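Beta-lactamase (Klebsiella pneumoniae, PDB 6K9T) probably hydrolyses beta-lactam antibiotics to substituted beta-amino acids, as a class C serine beta-lactamase, and so contributes to antibiotic resistance. Local coordinates at residues 69-74 against 154-159. Sequence-based numbering, arbitrary orientation.
Sequences VGSLSK and RVYSNI. With CEF (CEFOTAXIME, C3' cleaved, open, bound form), chain B.
Lys74 reaches across to Tyr156 and Asn158, and its ammonium group is the polar hub of the contact. NZ donates to Asn158 OD1 at 2.8 Å and to Tyr156 OH at 2.6 Å, although the position of NZ is somewhat uncertain. The lysine chain runs extended until its last torsion, where a bend (chi4 78°) swings NZ to the edge of the phenol ring, near its plane. The two side chains approach from opposite directions, whereas Lys74 and Asn158 cross at roughly a right angle. Tyr156 OH is also hydrogen-bonded to Lys321, so two lysines meet at one phenol oxygen.

Carbon atoms also close in on the phenol oxygen: Lys74 CD lies 3.3 Å from Tyr156 OH and Ser71 CB 3.2 Å from it.

Cefotaxime, opened and having lost its C3' leaving group, is held as an acyl-enzyme. Ser71 OG is bonded to C8 of the drug at 1.4 Å, while Ser71 N donates to its O3 at 2.8 Å. The amide of Asn158 works in both directions, OD1 accepting from Lys74 NZ and ND2 giving an almost straight bond (172°) to drug O4 at 3.0 Å. Ser71 and Lys74 form the SxxK motif, and Tyr156 to Asn158 the YxN motif of class C enzymes.

Segment 69-74 runs on into helix 73-86, while Ser157 is the N-cap of helix 158-171, its OG accepting weakly from Ile159 N and also hydrogen-bonded to Gln124 O, and Arg154 ends edge strand 153-154. Leu72 packs on strand 328-335 and helix 234-244, and the ring of His119 stacks on Tyr156.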
loop_
_atom_site.group_PDB
_atom_site.type_symbol
_atom_site.label_atom_id
_atom_site.label_comp_id
_atom_site.label_asym_id
_atom_site.label_seq_id
_atom_site.Cartn_x
_atom_site.Cartn_y
_atom_site.Cartn_z
ATOM N N VAL A 69 -4.265 1.810 7.253
ATOM C CA VAL A 69 -4.346 1.426 5.850
ATOM C C VAL A 69 -3.705 0.096 5.595
ATOM O O VAL A 69 -3.622 -0.344 4.429
ATOM C CB VAL A 69 -3.776 2.545 4.966
ATOM C CG1 VAL A 69 -4.568 3.824 5.167
ATOM C CG2 VAL A 69 -2.277 2.700 5.180
ATOM N N GLY A 70 -3.235 -0.595 6.613
ATOM C CA GLY A 70 -2.729 -1.957 6.427
ATOM C C GLY A 70 -1.688 -2.026 5.340
ATOM O O GLY A 70 -0.707 -1.256 5.358
ATOM N N SER A 71 -1.886 -2.956 4.416
ATOM C CA SER A 71 -0.866 -3.229 3.417
ATOM C C SER A 71 -0.587 -2.135 2.418
ATOM O O SER A 71 0.344 -2.235 1.624
ATOM C CB SER A 71 -1.227 -4.487 2.672
ATOM O OG SER A 71 -1.090 -5.647 3.492
ATOM N N LEU A 72 -1.369 -1.052 2.456
ATOM C CA LEU A 72 -0.908 0.117 1.652
ATOM C C LEU A 72 0.448 0.594 2.152
ATOM O O LEU A 72 1.227 1.177 1.373
ATOM C CB LEU A 72 -1.869 1.305 1.691
ATOM C CG LEU A 72 -3.058 1.336 0.724
ATOM C CD1 LEU A 72 -3.769 0.079 0.555
ATOM C CD2 LEU A 72 -3.977 2.488 1.026
ATOM N N SER A 73 0.756 0.274 3.426
ATOM C CA SER A 73 2.051 0.594 4.028
ATOM C C SER A 73 3.212 0.017 3.204
ATOM O O SER A 73 4.288 0.574 3.232
ATOM C CB SER A 73 2.114 0.041 5.471
ATOM O OG SER A 73 1.025 0.543 6.243
ATOM N N LYS A 74 3.012 -1.088 2.473
ATOM C CA LYS A 74 4.089 -1.701 1.696
ATOM C C LYS A 74 4.594 -0.737 0.636
ATOM O O LYS A 74 5.790 -0.795 0.251
ATOM C CB LYS A 74 3.608 -3.029 1.069
ATOM C CG LYS A 74 3.168 -4.085 2.115
ATOM C CD LYS A 74 3.144 -5.423 1.401
ATOM C CE LYS A 74 2.969 -6.599 2.388
ATOM N NZ LYS A 74 1.518 -6.685 2.810
ATOM N N ARG A 154 5.528 -16.093 -7.350
ATOM C CA ARG A 154 5.090 -14.939 -6.578
ATOM C C ARG A 154 4.316 -15.473 -5.381
ATOM O O ARG A 154 3.296 -16.212 -5.530
ATOM C CB ARG A 154 4.242 -14.003 -7.460
ATOM C CG ARG A 154 3.725 -12.795 -6.652
ATOM C CD ARG A 154 2.868 -11.928 -7.559
ATOM N NE ARG A 154 2.456 -10.677 -6.903
ATOM C CZ ARG A 154 1.420 -10.524 -6.102
ATOM N NH1 ARG A 154 0.680 -11.577 -5.731
ATOM N NH2 ARG A 154 1.131 -9.323 -5.627
ATOM N N VAL A 155 4.765 -15.088 -4.183
ATOM C CA VAL A 155 4.073 -15.354 -2.925
ATOM C C VAL A 155 4.020 -14.019 -2.164
ATOM O O VAL A 155 5.055 -13.582 -1.670
ATOM C CB VAL A 155 4.763 -16.441 -2.096
ATOM C CG1 VAL A 155 4.072 -16.623 -0.729
ATOM C CG2 VAL A 155 4.788 -17.780 -2.858
ATOM N N TYR A 156 2.856 -13.429 -2.080
ATOM C CA TYR A 156 2.757 -12.154 -1.352
ATOM C C TYR A 156 3.263 -12.336 0.061
ATOM O O TYR A 156 2.874 -13.323 0.729
ATOM C CB TYR A 156 1.317 -11.674 -1.359
ATOM C CG TYR A 156 1.091 -10.305 -0.857
ATOM C CD1 TYR A 156 1.068 -10.042 0.498
ATOM C CD2 TYR A 156 0.807 -9.279 -1.730
ATOM C CE1 TYR A 156 0.752 -8.765 0.998
ATOM C CE2 TYR A 156 0.499 -7.990 -1.229
ATOM C CZ TYR A 156 0.496 -7.769 0.118
ATOM O OH TYR A 156 0.108 -6.529 0.631
ATOM N N SER A 157 4.134 -11.422 0.552
ATOM C CA SER A 157 4.783 -11.653 1.828
ATOM C C SER A 157 4.942 -10.399 2.674
ATOM O O SER A 157 5.609 -9.439 2.250
ATOM C CB SER A 157 6.162 -12.331 1.606
ATOM O OG SER A 157 6.789 -12.526 2.896
ATOM N N ASN A 158 4.429 -10.435 3.912
ATOM C CA ASN A 158 4.747 -9.369 4.872
ATOM C C ASN A 158 6.199 -9.432 5.307
ATOM O O ASN A 158 6.797 -8.409 5.602
ATOM C CB ASN A 158 3.879 -9.490 6.146
ATOM C CG ASN A 158 2.446 -9.078 5.947
ATOM O OD1 ASN A 158 2.114 -8.289 5.059
ATOM N ND2 ASN A 158 1.583 -9.511 6.872
ATOM N N ILE A 159 6.797 -10.622 5.351
ATOM C CA ILE A 159 8.160 -10.796 5.826
ATOM C C ILE A 159 9.108 -10.208 4.787
ATOM O O ILE A 159 10.023 -9.411 5.101
ATOM C CB ILE A 159 8.516 -12.267 5.998
ATOM C CG1 ILE A 159 7.482 -12.988 6.848
ATOM C CG2 ILE A 159 9.937 -12.362 6.637
ATOM C CD1 ILE A 159 7.804 -14.478 7.049
HETATM S S1 CEF B . -2.386 -10.107 4.361
HETATM C C1 CEF B . -3.083 -10.921 3.046
HETATM C C2 CEF B . -4.597 -10.646 2.799
HETATM C C3 CEF B . -5.454 -11.385 2.003
HETATM C C4 CEF B . -4.997 -9.126 3.262
HETATM C C5 CEF B . -6.368 -8.537 3.070
HETATM O O1 CEF B . -7.434 -9.203 3.265
HETATM O O2 CEF B . -6.383 -7.345 2.676
HETATM N N1 CEF B . -4.025 -8.185 3.827
HETATM C C6 CEF B . -2.628 -8.534 3.867
HETATM C C7 CEF B . -2.018 -7.450 4.818
HETATM C C8 CEF B . -2.203 -6.217 4.033
HETATM O O3 CEF B . -3.154 -5.455 4.223
HETATM N N2 CEF B . -2.770 -7.351 6.016
HETATM C C9 CEF B . -2.318 -8.087 7.121
HETATM O O4 CEF B . -1.288 -8.733 7.032
HETATM C C10 CEF B . -3.181 -8.051 8.343
HETATM N N3 CEF B . -2.831 -7.583 9.494
HETATM O O5 CEF B . -1.602 -7.104 9.708
HETATM C C11 CEF B . -1.695 -6.406 10.954
HETATM C C12 CEF B . -4.584 -8.550 8.109
HETATM C C13 CEF B . -5.233 -8.900 6.864
HETATM S S2 CEF B . -6.695 -9.345 7.224
HETATM C C14 CEF B . -6.798 -9.172 8.789
HETATM N N4 CEF B . -7.938 -9.447 9.569
HETATM N N5 CEF B . -5.560 -8.711 9.315
#